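Long-range contacts in plasmodium falciparum gamete antigen 27/25 (Plasmodium falciparum, PDB 1N81), which is of uncertain molecular function but is needed for sexual development of the malaria parasite and probably acts as a dimer: residues S12-K17 and Y64-I69; E71-N76 and I171-S176. All blocks are in the same frame, centred on the assembly; numbering follows the deposited sequence.

Contact 1 (S12-K17 and Y64-I69); sequences SPRIRK and YNYFLI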
# COMPACT_ATOMS: atom_id res chain seq x y z
N SER A 12 -0.46 2.55 -14.05
CA SER A 12 -1.50 3.56 -13.87
C SER A 12 -1.04 4.71 -12.97
O SER A 12 -0.52 4.46 -11.87
CB SER A 12 -2.75 2.94 -13.24
OG SER A 12 -3.52 3.96 -12.63
N PRO A 13 -1.22 5.98 -13.40
CA PRO A 13 -0.77 7.07 -12.53
C PRO A 13 -1.55 7.07 -11.21
O PRO A 13 -1.04 7.55 -10.20
CB PRO A 13 -1.04 8.33 -13.36
CG PRO A 13 -0.87 7.82 -14.77
CD PRO A 13 -1.60 6.49 -14.72
N ARG A 14 -2.78 6.55 -11.23
CA ARG A 14 -3.59 6.49 -10.01
C ARG A 14 -2.94 5.56 -8.96
O ARG A 14 -2.92 5.87 -7.77
CB ARG A 14 -5.00 5.98 -10.27
CG ARG A 14 -5.81 6.08 -9.01
CD ARG A 14 -7.22 5.52 -9.14
NE ARG A 14 -8.01 6.30 -8.21
CZ ARG A 14 -8.70 5.79 -7.22
NH1 ARG A 14 -8.72 4.48 -7.05
NH2 ARG A 14 -9.32 6.58 -6.38
N ILE A 15 -2.45 4.42 -9.43
CA ILE A 15 -1.77 3.46 -8.55
C ILE A 15 -0.53 4.14 -7.97
O ILE A 15 -0.28 4.12 -6.77
CB ILE A 15 -1.33 2.23 -9.35
CG1 ILE A 15 -2.55 1.37 -9.69
CG2 ILE A 15 -0.31 1.42 -8.55
CD1 ILE A 15 -3.11 0.62 -8.48
N ARG A 16 0.23 4.78 -8.85
CA ARG A 16 1.46 5.47 -8.45
C ARG A 16 1.20 6.53 -7.38
O ARG A 16 1.92 6.58 -6.37
CB ARG A 16 2.12 6.08 -9.70
CG ARG A 16 3.40 6.88 -9.51
CD ARG A 16 3.98 7.19 -10.91
NE ARG A 16 5.27 7.89 -10.87
CZ ARG A 16 6.13 7.92 -11.88
NH1 ARG A 16 5.85 7.31 -13.03
NH2 ARG A 16 7.28 8.57 -11.76
N LYS A 17 0.19 7.37 -7.58
CA LYS A 17 -0.12 8.41 -6.60
C LYS A 17 -0.75 7.89 -5.30
O LYS A 17 -0.33 8.29 -4.20
CB LYS A 17 -1.02 9.49 -7.20
CG LYS A 17 -0.31 10.34 -8.27
CD LYS A 17 -1.27 11.25 -9.00
CE LYS A 17 -0.59 12.01 -10.12
NZ LYS A 17 -1.62 12.71 -10.95
N TYR A 64 1.36 15.10 -2.80
CA TYR A 64 1.40 14.53 -4.14
C TYR A 64 0.31 15.11 -5.01
O TYR A 64 0.01 14.57 -6.06
CB TYR A 64 1.28 13.00 -4.11
CG TYR A 64 2.50 12.36 -3.51
CD1 TYR A 64 2.60 12.19 -2.12
CD2 TYR A 64 3.60 12.03 -4.30
CE1 TYR A 64 3.78 11.71 -1.54
CE2 TYR A 64 4.78 11.54 -3.73
CZ TYR A 64 4.86 11.40 -2.35
OH TYR A 64 6.03 10.99 -1.76
N ASN A 65 -0.29 16.22 -4.56
CA ASN A 65 -1.34 16.89 -5.32
C ASN A 65 -2.35 15.93 -5.91
O ASN A 65 -2.63 15.98 -7.10
CB ASN A 65 -0.72 17.69 -6.47
CG ASN A 65 0.40 18.57 -6.02
OD1 ASN A 65 0.20 19.48 -5.22
ND2 ASN A 65 1.59 18.30 -6.53
N TYR A 66 -2.90 15.05 -5.09
CA TYR A 66 -3.86 14.11 -5.61
C TYR A 66 -5.00 14.03 -4.61
O TYR A 66 -4.86 13.40 -3.55
CB TYR A 66 -3.21 12.75 -5.81
CG TYR A 66 -4.08 11.80 -6.62
CD1 TYR A 66 -4.21 11.95 -8.01
CD2 TYR A 66 -4.82 10.82 -5.98
CE1 TYR A 66 -5.10 11.12 -8.74
CE2 TYR A 66 -5.71 10.00 -6.70
CZ TYR A 66 -5.84 10.16 -8.08
OH TYR A 66 -6.73 9.33 -8.75
N PHE A 67 -6.12 14.66 -4.95
CA PHE A 67 -7.27 14.69 -4.06
C PHE A 67 -8.46 13.87 -4.52
O PHE A 67 -9.56 14.01 -3.99
CB PHE A 67 -7.68 16.15 -3.81
CG PHE A 67 -6.55 17.01 -3.31
CD1 PHE A 67 -5.68 17.62 -4.19
CD2 PHE A 67 -6.31 17.13 -1.94
CE1 PHE A 67 -4.57 18.35 -3.72
CE2 PHE A 67 -5.22 17.84 -1.46
CZ PHE A 67 -4.34 18.45 -2.35
N LEU A 68 -8.23 12.98 -5.48
CA LEU A 68 -9.29 12.13 -6.01
C LEU A 68 -9.49 10.82 -5.26
O LEU A 68 -9.59 9.76 -5.87
CB LEU A 68 -9.00 11.86 -7.48
CG LEU A 68 -9.62 12.79 -8.56
CD1 LEU A 68 -10.15 14.12 -7.99
CD2 LEU A 68 -8.58 13.01 -9.62
N ILE A 69 -9.57 10.88 -3.94
CA ILE A 69 -9.76 9.65 -3.19
C ILE A 69 -11.10 9.62 -2.46
O ILE A 69 -11.31 10.39 -1.52
CB ILE A 69 -8.58 9.43 -2.19
CG1 ILE A 69 -7.26 9.30 -2.98
CG2 ILE A 69 -8.81 8.16 -1.37
CD1 ILE A 69 -6.01 9.14 -2.13
O HOH W 1 -0.83 15.14 -9.13
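Arg14 reaches from the first turn of helix 13-35 to the loop 64-69 and meets it with the edge of its guanidinium. NH2 donates to the backbone O of Leu68 at 3.2 Å, an N-H...O angle of 154°, with the oxygen in the guanidinium plane and the donor in the carbonyl plane. NE makes a weaker bond to Tyr66 OH, 3.3 Å long. With CG anti to the backbone N (chi1 -174°) and the chain extended as far as NE, CG passes beside the phenol oxygen. An arginine suits this place because its several N-H groups can serve separate acceptors: NH1 points at Val173 O at the end of helix 156-173, probably as a further hydrogen bond, though modelled doubtfully short.

Lys17, one turn further along, packs on Tyr66 with its aliphatic part. Its CB lies over one face of the ring, 4.2 Å from the centroid in a CH-pi contact, and the opposite face has Leu68 N above it, toward the rim. Beyond the ring, NZ donates to water 1 at 3.1 Å, and the water donates to Asn65 O. A lysine thus supplies both methylenes for the ring and an ammonium group bridged by water to the loop.

The loop joins helix 50-63 to helix 71-89 and opens with a Schellman motif, in which Asn65 has positive phi; asparagine tolerates that conformation well. Past this turn the backbone at Tyr66 is extended, its CB points toward helix 13-35, and the ring also touches Val18 and Ile21 there. Leu68, whose own carbonyl accepts from Arg14, is the central residue of an inverse gamma turn. At the helix start, Ser12 is the N-cap, its OG accepting weak bonds from Arg14 N and Ile15 N.

Contact 2 (E71-N76 and I171-S176); sequences ERVQDN and IDVVDS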
# COMPACT_ATOMS: atom_id res chain seq x y z
N GLU A 71 -14.17 8.68 0.04
CA GLU A 71 -14.15 8.45 1.47
C GLU A 71 -13.91 6.98 1.86
O GLU A 71 -13.11 6.68 2.73
CB GLU A 71 -15.46 8.94 2.10
CG GLU A 71 -15.50 8.89 3.61
CD GLU A 71 -16.91 9.11 4.18
OE1 GLU A 71 -17.05 9.23 5.41
OE2 GLU A 71 -17.88 9.14 3.39
N ARG A 72 -14.62 6.06 1.23
CA ARG A 72 -14.45 4.66 1.56
C ARG A 72 -12.98 4.23 1.34
O ARG A 72 -12.42 3.51 2.14
CB ARG A 72 -15.35 3.80 0.69
CG ARG A 72 -15.37 2.34 1.14
CD ARG A 72 -16.10 1.47 0.13
NE ARG A 72 -15.36 1.41 -1.13
CZ ARG A 72 -14.34 0.59 -1.35
NH1 ARG A 72 -13.94 -0.24 -0.40
NH2 ARG A 72 -13.73 0.61 -2.53
N VAL A 73 -12.40 4.66 0.22
CA VAL A 73 -11.01 4.36 -0.13
C VAL A 73 -10.12 4.95 0.95
O VAL A 73 -9.20 4.29 1.44
CB VAL A 73 -10.62 5.00 -1.47
CG1 VAL A 73 -9.14 4.78 -1.72
CG2 VAL A 73 -11.45 4.43 -2.59
N GLN A 74 -10.38 6.19 1.30
CA GLN A 74 -9.57 6.81 2.32
C GLN A 74 -9.67 6.02 3.63
O GLN A 74 -8.66 5.85 4.31
CB GLN A 74 -9.98 8.25 2.56
CG GLN A 74 -8.79 9.10 2.99
CD GLN A 74 -9.19 10.46 3.49
OE1 GLN A 74 -10.04 10.59 4.38
NE2 GLN A 74 -8.56 11.50 2.94
N ASP A 75 -10.87 5.54 3.99
CA ASP A 75 -11.05 4.78 5.24
C ASP A 75 -10.16 3.55 5.25
O ASP A 75 -9.56 3.22 6.29
CB ASP A 75 -12.51 4.30 5.43
CG ASP A 75 -13.50 5.43 5.72
OD1 ASP A 75 -13.09 6.50 6.22
OD2 ASP A 75 -14.71 5.23 5.45
N ASN A 76 -10.09 2.83 4.13
CA ASN A 76 -9.23 1.65 4.08
C ASN A 76 -7.75 1.99 4.07
O ASN A 76 -6.94 1.18 4.53
CB ASN A 76 -9.55 0.75 2.89
CG ASN A 76 -10.86 -0.01 3.07
OD1 ASN A 76 -11.38 -0.11 4.18
ND2 ASN A 76 -11.39 -0.57 1.99
N ILE A 171 -8.25 -3.86 -5.22
CA ILE A 171 -9.70 -3.76 -5.41
C ILE A 171 -10.19 -2.33 -5.17
O ILE A 171 -10.95 -1.81 -5.96
CB ILE A 171 -10.45 -4.77 -4.50
CG1 ILE A 171 -10.16 -6.19 -4.98
CG2 ILE A 171 -11.96 -4.50 -4.56
CD1 ILE A 171 -10.48 -7.26 -3.95
N ASP A 172 -9.72 -1.70 -4.11
CA ASP A 172 -10.10 -0.34 -3.79
C ASP A 172 -9.58 0.72 -4.71
O ASP A 172 -10.25 1.72 -4.94
CB ASP A 172 -9.57 0.08 -2.41
CG ASP A 172 -10.34 -0.50 -1.31
OD1 ASP A 172 -11.36 -1.16 -1.61
OD2 ASP A 172 -9.94 -0.30 -0.15
N VAL A 173 -8.38 0.52 -5.24
CA VAL A 173 -7.76 1.58 -6.02
C VAL A 173 -7.74 1.51 -7.54
O VAL A 173 -7.91 2.53 -8.19
CB VAL A 173 -6.32 1.82 -5.46
CG1 VAL A 173 -5.63 2.97 -6.20
CG2 VAL A 173 -6.40 2.10 -3.93
N VAL A 174 -7.52 0.33 -8.09
CA VAL A 174 -7.47 0.16 -9.54
C VAL A 174 -8.78 0.67 -10.12
O VAL A 174 -9.86 0.35 -9.61
CB VAL A 174 -7.31 -1.32 -9.93
CG1 VAL A 174 -7.37 -1.47 -11.46
CG2 VAL A 174 -5.95 -1.85 -9.42
N ASP A 175 -8.69 1.47 -11.19
CA ASP A 175 -9.86 2.03 -11.86
C ASP A 175 -9.72 1.98 -13.38
O ASP A 175 -10.60 2.45 -14.10
CB ASP A 175 -10.09 3.48 -11.43
CG ASP A 175 -9.08 4.45 -12.05
OD1 ASP A 175 -9.23 5.68 -11.89
OD2 ASP A 175 -8.13 3.97 -12.69
N SER A 176 -8.63 1.39 -13.86
CA SER A 176 -8.37 1.33 -15.30
C SER A 176 -9.40 0.56 -16.14
O SER A 176 -9.55 0.83 -17.31
CB SER A 176 -6.99 0.72 -15.56
OG SER A 176 -6.98 -0.66 -15.19
O HOH W 2 -8.20 1.81 -0.08
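The first turn of helix 71-89 meets the last turn of helix 156-173, the backbones coming nearest at Val73 and Asp172, whose CA atoms are 6.0 Å apart. Asp172 points its buried carboxylate at the other helix, where its two oxygens are held differently. Arg72 grips OD1 end-on: NH1 at 3.0 Å and NH2 at 3.1 Å both donate to this one oxygen, which lies near the guanidinium plane. Both nitrogens come from the same face of the carboxylate, well above its plane, and the two flat groups are turned 76° apart. The bend at chi3 (67°) brings the arginine's end round to the acid.

Asn76, one turn on, donates from ND2 to OD2 at 2.6 Å. This short bond is nearly straight, 169°, and arrives on the syn side with amide and carboxylate almost coplanar. Water 2 adds a donor to OD2 and ties it to Val73 O. An aspartate fits because its short side chain offers two acceptors close to its own helix, and the nearby arginine would probably favour its ionised form. The branched Val73 packs beside the cluster, CG2 3.8 Å from Asp172 O and CG1 4.4 Å from Val173 CG2. The arrangement is an interhelical salt bridge and an amide-carboxylate hydrogen bond meeting on one buried aspartate of an all-helical fold, with the arginine partner at the surface.

In the fold
The two contacts follow in series along the chain: contact 1 closes at Ile69, just before contact 2 opens at Glu71 on helix 71-89. Their centres lie about 11 Å apart, contact 1 at the surface and contact 2 buried. They touch directly. Arg14 of contact 1 reaches into contact 2, bringing the start of helix 13-35 to the C-terminal end of helix 156-173, and Ile69 packs against the backbone of Gln74 in helix 71-89. Together they bring the loop 64-69 and parts of three helices, 13-35 and 156-173 near the two ends of the chain and 71-89 between them, into one region of this all-helical protein.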